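Long-range contacts in 3,4-dihydroxybenzoate decarboxylase (Enterobacter cloacae, PDB 5NY5), which probably catalyses the decarboxylation of 3,4-dihydroxybenzoate to catechol, and the reverse para-carboxylation of catechols, with prenylated FMN as cofactor: residues 68-73 / 314-319; 23-28 / 58-63; 363-368 / 397-402. All coordinates share one frame; numbering follows the deposited sequence.

In the fold
Three strand pairings follow one another along the chain in series, with none nesting in or crossing another. Contact 2 comes first: strand 22-25, helix 34-42 and strand 57-60 form a beta-alpha-beta unit, and 23-28 / 58-63 closes it. Strand 70-73 follows directly, lying antiparallel to 57-60 in the same sheet, so that contacts 1 and 2 touch with their centres 10 Å apart. Contact 1 then closes the long loop of 240 residues to strand 316-319, tying the N-terminal region to the Rift-related region. Contact 3 closes a second beta-alpha-beta unit in the C-terminal region, its centre 36 Å from that of contact 1 and on the opposite side of the chain's centre.

Contact 1 (68-73 / 314-319); sequences GSRILV and HAILQT
I71 and L72 pair in parallel register with L317 and Q318: this is a beta-strand contact at the edge of a sheet, prolonged at its start by a guanidinium-imidazole stack. Backbone bonds run from L317 N to R70 O, from L72 N to L317 O and from T319 N to L72 O. Strand 316-319 is thereby added as an outermost strand to a mixed four-stranded sheet whose other three strands belong to the UbiD N-terminal region, while 316-319 comes from the Rift-related region. T319 has its side chain about 8 Å from that of R171, a residue that binds prenylated FMN, a cofactor absent from this chain. R70 carries the polar end. Its chain runs extended from CG to NE, and its guanidinium lies flat on the H314 ring, planes 10° apart and centres 3.8 Å apart. The opposite face is covered by I316, whose CG1 comes within 3.3 Å of R70 NE. In the guanidinium plane, H314 O accepts from both R70 NE (3.2 Å) and R70 NH2 (3.0 Å), a side-on grip on one oxygen that, with the two covered faces, fixes the rotation of the group. G68 O meets the edge of the H314 ring, 3.1 Å from CD2. Further along, L72 CB packs on I316 CG2 at 3.6 Å, and L8 of helix 8-16 touches both residues; on the other face V73 CG1 lies alongside T319 CG2.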
ATOM      1  N   GLY A  68      40.087  45.059  21.973  1.00 62.42           N
ATOM      2  CA  GLY A  68      40.781  45.002  20.708  1.00 62.06           C
ATOM      3  C   GLY A  68      40.329  43.898  19.780  1.00 60.39           C
ATOM      4  O   GLY A  68      40.759  43.874  18.620  1.00 61.22           O
ATOM      5  N   SER A  69      39.491  42.978  20.248  1.00 59.49           N
ATOM      6  CA  SER A  69      38.905  41.963  19.388  1.00 57.99           C
ATOM      7  C   SER A  69      37.538  42.419  18.900  1.00 57.00           C
ATOM      8  O   SER A  69      36.841  43.186  19.567  1.00 57.35           O
ATOM      9  CB  SER A  69      38.774  40.627  20.121  1.00 57.76           C
ATOM     10  OG  SER A  69      40.021  39.966  20.220  1.00 58.51           O
ATOM     11  N   ARG A  70      37.168  41.946  17.714  1.00 55.90           N
ATOM     12  CA  ARG A  70      35.843  42.191  17.163  1.00 54.98           C
ATOM     13  C   ARG A  70      35.425  40.964  16.367  1.00 53.80           C
ATOM     14  O   ARG A  70      36.176  40.494  15.508  1.00 53.69           O
ATOM     15  CB  ARG A  70      35.822  43.454  16.293  1.00 55.34           C
ATOM     16  CG  ARG A  70      36.984  43.586  15.324  1.00 55.79           C
ATOM     17  CD  ARG A  70      36.848  44.838  14.475  1.00 56.33           C
ATOM     18  NE  ARG A  70      37.943  44.968  13.520  1.00 56.92           N
ATOM     19  CZ  ARG A  70      38.026  45.925  12.601  1.00 57.60           C
ATOM     20  NH1 ARG A  70      37.076  46.842  12.506  1.00 57.77           N
ATOM     21  NH2 ARG A  70      39.060  45.960  11.774  1.00 58.26           N
ATOM     22  N   ILE A  71      34.235  40.447  16.664  1.00 53.08           N
ATOM     23  CA  ILE A  71      33.770  39.165  16.147  1.00 52.15           C
ATOM     24  C   ILE A  71      32.662  39.402  15.132  1.00 51.40           C
ATOM     25  O   ILE A  71      31.754  40.210  15.358  1.00 51.45           O
ATOM     26  CB  ILE A  71      33.291  38.251  17.289  1.00 52.15           C
ATOM     27  CG1 ILE A  71      34.442  38.004  18.264  1.00 53.12           C
ATOM     28  CG2 ILE A  71      32.759  36.939  16.741  1.00 51.35           C
ATOM     29  CD1 ILE A  71      34.095  37.097  19.412  1.00 53.43           C
ATOM     30  N   LEU A  72      32.734  38.680  14.018  1.00 50.85           N
ATOM     31  CA  LEU A  72      31.847  38.873  12.881  1.00 50.34           C
ATOM     32  C   LEU A  72      31.044  37.605  12.623  1.00 49.61           C
ATOM     33  O   LEU A  72      31.616  36.516  12.524  1.00 49.51           O
ATOM     34  CB  LEU A  72      32.657  39.239  11.646  1.00 50.61           C
ATOM     35  CG  LEU A  72      31.867  39.551  10.390  1.00 50.39           C
ATOM     36  CD1 LEU A  72      30.950  40.726  10.657  1.00 50.65           C
ATOM     37  CD2 LEU A  72      32.846  39.853   9.281  1.00 50.92           C
ATOM     38  N   VAL A  73      29.724  37.749  12.503  1.00 49.26           N
ATOM     39  CA  VAL A  73      28.835  36.623  12.240  1.00 48.73           C
ATOM     40  C   VAL A  73      27.774  37.041  11.235  1.00 48.54           C
ATOM     41  O   VAL A  73      27.401  38.213  11.142  1.00 48.84           O
ATOM     42  CB  VAL A  73      28.155  36.093  13.524  1.00 48.74           C
ATOM     43  CG1 VAL A  73      29.176  35.521  14.487  1.00 49.11           C
ATOM     44  CG2 VAL A  73      27.346  37.191  14.186  1.00 49.00           C
ATOM     45  N   HIS A 314      44.191  44.762  13.932  1.00 67.26           N
ATOM     46  CA  HIS A 314      42.797  44.769  14.370  1.00 65.99           C
ATOM     47  C   HIS A 314      41.996  43.701  13.620  1.00 64.53           C
ATOM     48  O   HIS A 314      40.976  43.971  12.982  1.00 63.40           O
ATOM     49  CB  HIS A 314      42.179  46.161  14.197  1.00 65.87           C
ATOM     50  CG  HIS A 314      41.004  46.412  15.085  1.00 65.24           C
ATOM     51  ND1 HIS A 314      40.057  47.374  14.811  1.00 64.75           N
ATOM     52  CD2 HIS A 314      40.625  45.833  16.248  1.00 65.18           C
ATOM     53  CE1 HIS A 314      39.142  47.373  15.763  1.00 64.39           C
ATOM     54  NE2 HIS A 314      39.464  46.448  16.648  1.00 64.64           N
ATOM     55  N   ALA A 315      42.484  42.467  13.717  1.00 64.68           N
ATOM     56  CA  ALA A 315      41.956  41.375  12.913  1.00 63.58           C
ATOM     57  C   ALA A 315      40.513  41.062  13.285  1.00 62.22           C
ATOM     58  O   ALA A 315      40.169  40.949  14.465  1.00 62.33           O
ATOM     59  CB  ALA A 315      42.819  40.129  13.082  1.00 64.29           C
ATOM     60  N   ILE A 316      39.673  40.919  12.267  1.00 61.04           N
ATOM     61  CA  ILE A 316      38.282  40.537  12.461  1.00 59.75           C
ATOM     62  C   ILE A 316      38.200  39.022  12.571  1.00 59.42           C
ATOM     63  O   ILE A 316      38.754  38.298  11.737  1.00 59.54           O
ATOM     64  CB  ILE A 316      37.414  41.054  11.303  1.00 58.75           C
ATOM     65  CG1 ILE A 316      37.470  42.580  11.233  1.00 59.23           C
ATOM     66  CG2 ILE A 316      35.987  40.570  11.452  1.00 57.49           C
ATOM     67  CD1 ILE A 316      36.858  43.149   9.976  1.00 58.60           C
ATOM     68  N   LEU A 317      37.518  38.537  13.603  1.00 59.13           N
ATOM     69  CA  LEU A 317      37.257  37.109  13.755  1.00 58.80           C
ATOM     70  C   LEU A 317      35.892  36.802  13.149  1.00 57.37           C
ATOM     71  O   LEU A 317      34.864  37.247  13.665  1.00 56.79           O
ATOM     72  CB  LEU A 317      37.315  36.698  15.224  1.00 59.47           C
ATOM     73  CG  LEU A 317      37.098  35.210  15.501  1.00 59.37           C
ATOM     74  CD1 LEU A 317      38.018  34.371  14.636  1.00 59.81           C
ATOM     75  CD2 LEU A 317      37.321  34.896  16.969  1.00 60.34           C
ATOM     76  N   GLN A 318      35.883  36.054  12.050  1.00 56.90           N
ATOM     77  CA  GLN A 318      34.654  35.691  11.355  1.00 55.64           C
ATOM     78  C   GLN A 318      34.269  34.255  11.680  1.00 55.41           C
ATOM     79  O   GLN A 318      35.114  33.355  11.640  1.00 56.12           O
ATOM     80  CB  GLN A 318      34.806  35.857   9.842  1.00 55.34           C
ATOM     81  CG  GLN A 318      33.575  35.454   9.052  1.00 54.15           C
ATOM     82  CD  GLN A 318      33.735  35.674   7.563  1.00 54.00           C
ATOM     83  OE1 GLN A 318      34.843  35.863   7.067  1.00 54.84           O
ATOM     84  NE2 GLN A 318      32.623  35.655   6.842  1.00 53.04           N
ATOM     85  N   THR A 319      32.997  34.048  12.001  1.00 54.54           N
ATOM     86  CA  THR A 319      32.441  32.721  12.224  1.00 54.25           C
ATOM     87  C   THR A 319      30.957  32.776  11.879  1.00 53.06           C
ATOM     88  O   THR A 319      30.478  33.749  11.289  1.00 52.51           O
ATOM     89  CB  THR A 319      32.702  32.253  13.662  1.00 55.06           C
ATOM     90  OG1 THR A 319      32.289  30.889  13.807  1.00 54.98           O
ATOM     91  CG2 THR A 319      31.945  33.118  14.656  1.00 54.92           C
TER
HETATM   92  O   HOH W   1      37.744  46.332  18.516  1.00 40.26           O

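Contact 2 (23-28 / 58-63); sequences IETDHP and MMFNSV
I23, E24 and T25 run parallel to M58, M59 and F60, and three backbone hydrogen bonds join the two strands: M59 N to I23 O, T25 N to M59 O, and N61 N to T25 O (3.1 Å). They unite the first and last elements of the beta-alpha-beta unit made by strand 22-25, helix 34-42 and strand 57-60, in the UbiD N-terminal region. Beyond these bonds a water accepts from S62 N and probably donates to H27 O. T25 OG1, anti to the backbone N (chi1 175°), accepts from H27 N at 3.1 Å; this is an ST turn, formed over T25 to H27.

Of the polar side chains, N61 and E24 meet obliquely. N61 ND2 donates a hydrogen bond to E24 OE1 (2.9 Å), which lies in the amide plane, yet the nitrogen stands well above the carboxylate plane, the two flat groups being perpendicular. E24 OE2 has a partner of its own in Y22 OH. S62 OG lies 3.3 Å from P28 CA.

Apolar contacts fill the face of I23 and T25. The extended selenomethionine M58 lays its CG 3.8 Å from I23 CG1 and brings CE to 3.7 Å from T25 CG2. The same T25 methyl approaches F60 CD1 at 3.6 Å. Helix 34-42 packs on M58 and F60, and W486 of the second subunit also reaches M58 and T25. On the other face E24 CG lies beside M59 CB.

The face of I23, T25, M58 and F60 is thus largely apolar and meets helix 34-42 and the second subunit, while the exposed E24 has hydrogen bonds to both carboxylate oxygens, which would probably favour its charged form.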
ATOM      1  N   ILE A  23      25.374  45.705  10.461  1.00 53.04           N
ATOM      2  CA  ILE A  23      25.300  46.568  11.631  1.00 53.71           C
ATOM      3  C   ILE A  23      26.506  46.283  12.514  1.00 53.55           C
ATOM      4  O   ILE A  23      27.178  45.260  12.380  1.00 52.80           O
ATOM      5  CB  ILE A  23      24.002  46.374  12.448  1.00 53.53           C
ATOM      6  CG1 ILE A  23      23.983  44.991  13.099  1.00 52.47           C
ATOM      7  CG2 ILE A  23      22.771  46.587  11.581  1.00 53.79           C
ATOM      8  CD1 ILE A  23      22.867  44.808  14.098  1.00 52.50           C
ATOM      9  N   GLU A  24      26.773  47.211  13.426  1.00 54.45           N
ATOM     10  CA  GLU A  24      27.772  47.029  14.464  1.00 54.57           C
ATOM     11  C   GLU A  24      27.139  47.341  15.810  1.00 55.03           C
ATOM     12  O   GLU A  24      26.104  48.004  15.893  1.00 55.51           O
ATOM     13  CB  GLU A  24      28.999  47.923  14.252  1.00 55.58           C
ATOM     14  CG  GLU A  24      29.780  47.642  12.989  1.00 59.68           C
ATOM     15  CD  GLU A  24      31.012  48.518  12.864  1.00 61.09           C
ATOM     16  OE1 GLU A  24      31.218  49.381  13.743  1.00 57.56           O
ATOM     17  OE2 GLU A  24      31.775  48.344  11.891  1.00 59.64           O
ATOM     18  N   THR A  25      27.776  46.857  16.870  1.00 55.02           N
ATOM     19  CA  THR A  25      27.353  47.178  18.223  1.00 55.72           C
ATOM     20  C   THR A  25      28.578  47.348  19.105  1.00 56.49           C
ATOM     21  O   THR A  25      29.553  46.604  18.981  1.00 56.08           O
ATOM     22  CB  THR A  25      26.434  46.100  18.812  1.00 54.98           C
ATOM     23  OG1 THR A  25      26.150  46.413  20.181  1.00 55.87           O
ATOM     24  CG2 THR A  25      27.087  44.731  18.734  1.00 54.06           C
ATOM     25  N   ASP A  26      28.528  48.347  19.980  1.00 57.78           N
ATOM     26  CA  ASP A  26      29.556  48.546  20.986  1.00 58.78           C
ATOM     27  C   ASP A  26      29.129  48.034  22.351  1.00 59.08           C
ATOM     28  O   ASP A  26      29.890  48.163  23.314  1.00 60.10           O
ATOM     29  CB  ASP A  26      29.930  50.027  21.076  1.00 61.18           C
ATOM     30  CG  ASP A  26      30.351  50.599  19.740  1.00 71.96           C
ATOM     31  OD1 ASP A  26      31.421  50.202  19.234  1.00 60.06           O
ATOM     32  OD2 ASP A  26      29.615  51.449  19.197  1.00 76.61           O
ATOM     33  N   HIS A  27      27.939  47.463  22.455  1.00 58.39           N
ATOM     34  CA  HIS A  27      27.503  46.881  23.713  1.00 58.77           C
ATOM     35  C   HIS A  27      28.338  45.642  24.006  1.00 58.30           C
ATOM     36  O   HIS A  27      28.515  44.798  23.122  1.00 57.09           O
ATOM     37  CB  HIS A  27      26.021  46.526  23.650  1.00 58.22           C
ATOM     38  CG  HIS A  27      25.373  46.409  24.993  1.00 59.15           C
ATOM     39  ND1 HIS A  27      24.947  45.205  25.511  1.00 58.76           N
ATOM     40  CD2 HIS A  27      25.081  47.344  25.926  1.00 60.62           C
ATOM     41  CE1 HIS A  27      24.418  45.405  26.705  1.00 59.96           C
ATOM     42  NE2 HIS A  27      24.487  46.695  26.981  1.00 61.09           N
ATOM     43  N   PRO A  28      28.886  45.509  25.212  1.00 59.38           N
ATOM     44  CA  PRO A  28      29.717  44.340  25.515  1.00 59.18           C
ATOM     45  C   PRO A  28      28.917  43.057  25.387  1.00 58.14           C
ATOM     46  O   PRO A  28      27.746  42.993  25.766  1.00 58.18           O
ATOM     47  CB  PRO A  28      30.162  44.584  26.962  1.00 60.88           C
ATOM     48  CG  PRO A  28      29.978  46.042  27.182  1.00 61.94           C
ATOM     49  CD  PRO A  28      28.807  46.442  26.346  1.00 61.04           C
HETATM   50  N   MSE A  58      26.547  40.909  11.357  1.00 49.89           N
HETATM   51  CA  MSE A  58      26.748  41.658  12.586  1.00 50.39           C
HETATM   52  C   MSE A  58      28.182  41.641  13.086  1.00 50.64           C
HETATM   53  O   MSE A  58      28.823  40.596  13.143  1.00 50.25           O
HETATM   54  CB  MSE A  58      25.820  41.123  13.672  1.00 50.18           C
HETATM   55  CG  MSE A  58      25.681  42.027  14.872  1.00 56.84           C
HETATM   56 SE   MSE A  58      24.107  41.556  15.908  1.00 55.66          SE
HETATM   57  CE  MSE A  58      24.241  42.916  17.296  1.00 52.09           C
HETATM   58  N   MSE A  59      28.670  42.821  13.454  1.00 51.47           N
HETATM   59  CA  MSE A  59      29.994  42.971  14.034  1.00 51.98           C
HETATM   60  C   MSE A  59      29.886  43.345  15.503  1.00 52.53           C
HETATM   61  O   MSE A  59      29.286  44.358  15.852  1.00 53.14           O
HETATM   62  CB  MSE A  59      30.795  44.034  13.282  1.00 52.77           C
HETATM   63  CG  MSE A  59      32.188  44.264  13.838  1.00 53.50           C
HETATM   64 SE   MSE A  59      33.457  42.903  13.268  1.00 53.02          SE
HETATM   65  CE  MSE A  59      33.540  43.382  11.384  1.00 53.18           C
ATOM     66  N   PHE A  60      30.469  42.524  16.366  1.00 52.50           N
ATOM     67  CA  PHE A  60      30.494  42.785  17.801  1.00 53.23           C
ATOM     68  C   PHE A  60      31.858  43.378  18.134  1.00 54.19           C
ATOM     69  O   PHE A  60      32.853  42.657  18.227  1.00 54.23           O
ATOM     70  CB  PHE A  60      30.217  41.509  18.588  1.00 52.86           C
ATOM     71  CG  PHE A  60      28.814  40.994  18.430  1.00 52.17           C
ATOM     72  CD1 PHE A  60      27.859  41.239  19.403  1.00 52.59           C
ATOM     73  CD2 PHE A  60      28.447  40.271  17.305  1.00 51.26           C
ATOM     74  CE1 PHE A  60      26.567  40.768  19.261  1.00 52.11           C
ATOM     75  CE2 PHE A  60      27.154  39.796  17.158  1.00 50.78           C
ATOM     76  CZ  PHE A  60      26.214  40.045  18.139  1.00 51.20           C
ATOM     77  N   ASN A  61      31.899  44.702  18.306  1.00 55.13           N
ATOM     78  CA  ASN A  61      33.152  45.412  18.536  1.00 56.26           C
ATOM     79  C   ASN A  61      33.631  45.328  19.978  1.00 57.18           C
ATOM     80  O   ASN A  61      34.817  45.559  20.235  1.00 58.09           O
ATOM     81  CB  ASN A  61      33.007  46.883  18.137  1.00 57.15           C
ATOM     82  CG  ASN A  61      32.993  47.082  16.636  1.00 56.73           C
ATOM     83  OD1 ASN A  61      33.686  46.381  15.899  1.00 56.22           O
ATOM     84  ND2 ASN A  61      32.204  48.044  16.172  1.00 57.11           N
ATOM     85  N   SER A  62      32.746  45.015  20.919  1.00 57.13           N
ATOM     86  CA  SER A  62      33.086  44.951  22.336  1.00 58.21           C
ATOM     87  C   SER A  62      32.906  43.517  22.813  1.00 57.63           C
ATOM     88  O   SER A  62      31.775  43.058  23.008  1.00 57.05           O
ATOM     89  CB  SER A  62      32.225  45.915  23.149  1.00 59.09           C
ATOM     90  OG  SER A  62      32.491  45.789  24.532  1.00 60.25           O
ATOM     91  N   VAL A  63      34.017  42.815  23.006  1.00 57.94           N
ATOM     92  CA  VAL A  63      34.020  41.427  23.451  1.00 57.67           C
ATOM     93  C   VAL A  63      34.503  41.404  24.893  1.00 59.20           C
ATOM     94  O   VAL A  63      35.597  41.895  25.194  1.00 60.31           O
ATOM     95  CB  VAL A  63      34.908  40.550  22.557  1.00 57.06           C
ATOM     96  CG1 VAL A  63      34.821  39.097  22.983  1.00 56.90           C
ATOM     97  CG2 VAL A  63      34.514  40.712  21.099  1.00 55.81           C
TER
HETATM   98  O   HOH W   2      29.964  43.843  20.994  1.00 45.82           O

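Contact 3 (363-368 / 397-402); sequences KFLGIL and NIILVD
L368 and I399, the residues most buried by this contact, meet through the main chain: L368 N donates to I399 O at 2.9 Å. L368 O then accepts from V401 N, so both polar backbone atoms of L368 are spent on the neighbouring strand. Its side chain lies over the face shared with I398 and L400, with CB 4.0 Å from L400 CD2 and CD1 4.3 Å from I398 CG2. A384 of helix 380-391 and L351 and V354 of strand 351-356 close round it.

I399 answers on the opposite face. Its N donates to G366 O (3.0 Å), and its CG1 stands anti to the carbonyl carbon (chi1 -64°), which sets the side chain alongside that of I367, pointing the same way; I367 CD1 lies 4.1 Å from I399 CB. I413 of helix 410-419 packs on both, and M417 on I399. Helix 380-391 links the two parallel strands into a beta-alpha-beta unit of the UbiD C-terminal region, and strand 397-401 sits inside a mixed sheet, with strand 455-462 on its far side.

N397 opens the pairing. N397 N donates to F364 O. G366 N donates to N397 O at 3.1 Å, while N397 CB rests against L365 CD1, 4.1 Å away. The amide is turned to T459, whose backbone N bonds to N397 OD1, and M417 of the second subunit packs on N397. With glycine at 366, the I398 side chain comes down on bare backbone, CD1 4.1 Å from G366 CA.

Aliphatic side chains on both faces, with five backbone hydrogen bonds joining the strands, are consistent with a largely dry core element, in which N397, the polar side chain among the paired residues 365-368 and 397-401, has its OD1 satisfied by T459 N.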
ATOM      1  N   LYS A 363      20.529  20.912   2.287  1.00 39.30           N
ATOM      2  CA  LYS A 363      20.926  19.562   1.900  1.00 39.76           C
ATOM      3  C   LYS A 363      19.772  18.569   1.860  1.00 38.29           C
ATOM      4  O   LYS A 363      19.725  17.736   0.955  1.00 38.01           O
ATOM      5  CB  LYS A 363      22.020  19.046   2.856  1.00 39.65           C
ATOM      6  CG  LYS A 363      23.310  19.856   2.821  1.00 40.60           C
ATOM      7  CD  LYS A 363      24.229  19.516   3.984  1.00 41.23           C
ATOM      8  CE  LYS A 363      24.908  18.173   3.792  1.00 51.17           C
ATOM      9  NZ  LYS A 363      25.822  18.175   2.618  1.00 41.84           N
ATOM     10  N   PHE A 364      18.836  18.639   2.803  1.00 37.98           N
ATOM     11  CA  PHE A 364      17.848  17.576   2.957  1.00 37.34           C
ATOM     12  C   PHE A 364      16.614  17.746   2.079  1.00 36.82           C
ATOM     13  O   PHE A 364      16.030  16.746   1.654  1.00 36.36           O
ATOM     14  CB  PHE A 364      17.407  17.470   4.419  1.00 37.36           C
ATOM     15  CG  PHE A 364      18.464  16.929   5.339  1.00 37.82           C
ATOM     16  CD1 PHE A 364      19.656  16.438   4.840  1.00 38.15           C
ATOM     17  CD2 PHE A 364      18.258  16.902   6.707  1.00 38.02           C
ATOM     18  CE1 PHE A 364      20.628  15.938   5.688  1.00 38.67           C
ATOM     19  CE2 PHE A 364      19.223  16.402   7.559  1.00 38.52           C
ATOM     20  CZ  PHE A 364      20.408  15.917   7.048  1.00 38.84           C
ATOM     21  N   LEU A 365      16.196  18.977   1.798  1.00 39.05           N
ATOM     22  CA  LEU A 365      14.959  19.237   1.073  1.00 36.58           C
ATOM     23  C   LEU A 365      15.262  19.958  -0.230  1.00 36.78           C
ATOM     24  O   LEU A 365      15.919  21.002  -0.228  1.00 37.28           O
ATOM     25  CB  LEU A 365      13.989  20.061   1.924  1.00 36.64           C
ATOM     26  CG  LEU A 365      12.686  20.502   1.258  1.00 36.43           C
ATOM     27  CD1 LEU A 365      11.979  19.325   0.619  1.00 35.90           C
ATOM     28  CD2 LEU A 365      11.774  21.182   2.271  1.00 36.62           C
ATOM     29  N   GLY A 366      14.773  19.402  -1.335  1.00 36.46           N
ATOM     30  CA  GLY A 366      14.957  20.006  -2.636  1.00 36.68           C
ATOM     31  C   GLY A 366      13.651  20.382  -3.301  1.00 36.46           C
ATOM     32  O   GLY A 366      12.726  19.569  -3.382  1.00 36.04           O
ATOM     33  N   ILE A 367      13.563  21.618  -3.779  1.00 36.82           N
ATOM     34  CA  ILE A 367      12.381  22.127  -4.462  1.00 36.77           C
ATOM     35  C   ILE A 367      12.743  22.312  -5.926  1.00 37.03           C
ATOM     36  O   ILE A 367      13.717  23.000  -6.246  1.00 37.50           O
ATOM     37  CB  ILE A 367      11.899  23.452  -3.845  1.00 37.10           C
ATOM     38  CG1 ILE A 367      12.025  23.415  -2.321  1.00 37.08           C
ATOM     39  CG2 ILE A 367      10.474  23.752  -4.269  1.00 37.03           C
ATOM     40  CD1 ILE A 367      11.168  22.374  -1.650  1.00 36.61           C
ATOM     41  N   LEU A 368      11.967  21.699  -6.813  1.00 36.81           N
ATOM     42  CA  LEU A 368      12.241  21.734  -8.241  1.00 37.10           C
ATOM     43  C   LEU A 368      11.093  22.414  -8.967  1.00 37.24           C
ATOM     44  O   LEU A 368       9.930  22.043  -8.786  1.00 46.19           O
ATOM     45  CB  LEU A 368      12.466  20.327  -8.796  1.00 36.87           C
ATOM     46  CG  LEU A 368      13.911  19.819  -8.796  1.00 37.50           C
ATOM     47  CD1 LEU A 368      14.475  19.720  -7.389  1.00 36.95           C
ATOM     48  CD2 LEU A 368      13.997  18.476  -9.501  1.00 36.98           C
ATOM     49  N   ASN A 397      13.828  14.596   0.713  1.00 37.93           N
ATOM     50  CA  ASN A 397      12.535  14.790   0.078  1.00 34.93           C
ATOM     51  C   ASN A 397      12.665  15.744  -1.099  1.00 35.11           C
ATOM     52  O   ASN A 397      13.528  16.626  -1.117  1.00 35.48           O
ATOM     53  CB  ASN A 397      11.501  15.323   1.072  1.00 35.16           C
ATOM     54  CG  ASN A 397      11.199  14.336   2.177  1.00 34.77           C
ATOM     55  OD1 ASN A 397      11.127  13.132   1.943  1.00 48.50           O
ATOM     56  ND2 ASN A 397      11.029  14.839   3.391  1.00 35.00           N
ATOM     57  N   ILE A 398      11.798  15.549  -2.086  1.00 35.91           N
ATOM     58  CA  ILE A 398      11.712  16.406  -3.259  1.00 35.62           C
ATOM     59  C   ILE A 398      10.274  16.882  -3.390  1.00 35.41           C
ATOM     60  O   ILE A 398       9.335  16.104  -3.198  1.00 37.47           O
ATOM     61  CB  ILE A 398      12.152  15.669  -4.542  1.00 35.91           C
ATOM     62  CG1 ILE A 398      13.599  15.190  -4.422  1.00 35.96           C
ATOM     63  CG2 ILE A 398      11.978  16.558  -5.760  1.00 36.15           C
ATOM     64  CD1 ILE A 398      14.592  16.303  -4.264  1.00 43.72           C
ATOM     65  N   ILE A 399      10.101  18.158  -3.715  1.00 35.28           N
ATOM     66  CA  ILE A 399       8.800  18.708  -4.059  1.00 35.33           C
ATOM     67  C   ILE A 399       8.890  19.275  -5.466  1.00 35.59           C
ATOM     68  O   ILE A 399       9.786  20.072  -5.762  1.00 35.91           O
ATOM     69  CB  ILE A 399       8.348  19.780  -3.052  1.00 35.57           C
ATOM     70  CG1 ILE A 399       8.163  19.150  -1.672  1.00 35.38           C
ATOM     71  CG2 ILE A 399       7.056  20.420  -3.511  1.00 35.76           C
ATOM     72  CD1 ILE A 399       7.808  20.126  -0.590  1.00 35.72           C
ATOM     73  N   LEU A 400       7.975  18.849  -6.331  1.00 35.53           N
ATOM     74  CA  LEU A 400       7.895  19.314  -7.707  1.00 39.77           C
ATOM     75  C   LEU A 400       6.756  20.315  -7.840  1.00 36.13           C
ATOM     76  O   LEU A 400       5.625  20.023  -7.447  1.00 43.87           O
ATOM     77  CB  LEU A 400       7.666  18.138  -8.658  1.00 37.76           C
ATOM     78  CG  LEU A 400       8.640  16.961  -8.603  1.00 37.34           C
ATOM     79  CD1 LEU A 400       8.014  15.733  -9.232  1.00 35.36           C
ATOM     80  CD2 LEU A 400       9.929  17.317  -9.316  1.00 35.86           C
ATOM     81  N   VAL A 401       7.050  21.489  -8.397  1.00 36.57           N
ATOM     82  CA  VAL A 401       6.049  22.521  -8.635  1.00 36.97           C
ATOM     83  C   VAL A 401       6.243  23.073 -10.043  1.00 37.41           C
ATOM     84  O   VAL A 401       7.277  22.870 -10.676  1.00 37.47           O
ATOM     85  CB  VAL A 401       6.116  23.659  -7.597  1.00 37.20           C
ATOM     86  CG1 VAL A 401       5.858  23.131  -6.203  1.00 36.87           C
ATOM     87  CG2 VAL A 401       7.462  24.344  -7.659  1.00 37.42           C
ATOM     88  N   ASP A 402       5.228  23.790 -10.521  1.00 39.08           N
ATOM     89  CA  ASP A 402       5.243  24.370 -11.854  1.00 39.60           C
ATOM     90  C   ASP A 402       5.886  25.756 -11.838  1.00 40.13           C
ATOM     91  O   ASP A 402       6.282  26.280 -10.795  1.00 40.11           O
ATOM     92  CB  ASP A 402       3.828  24.437 -12.423  1.00 39.62           C
ATOM     93  CG  ASP A 402       3.213  23.069 -12.611  1.00 42.39           C
ATOM     94  OD1 ASP A 402       3.706  22.309 -13.470  1.00 39.29           O
ATOM     95  OD2 ASP A 402       2.233  22.758 -11.903  1.00 39.92           O
TER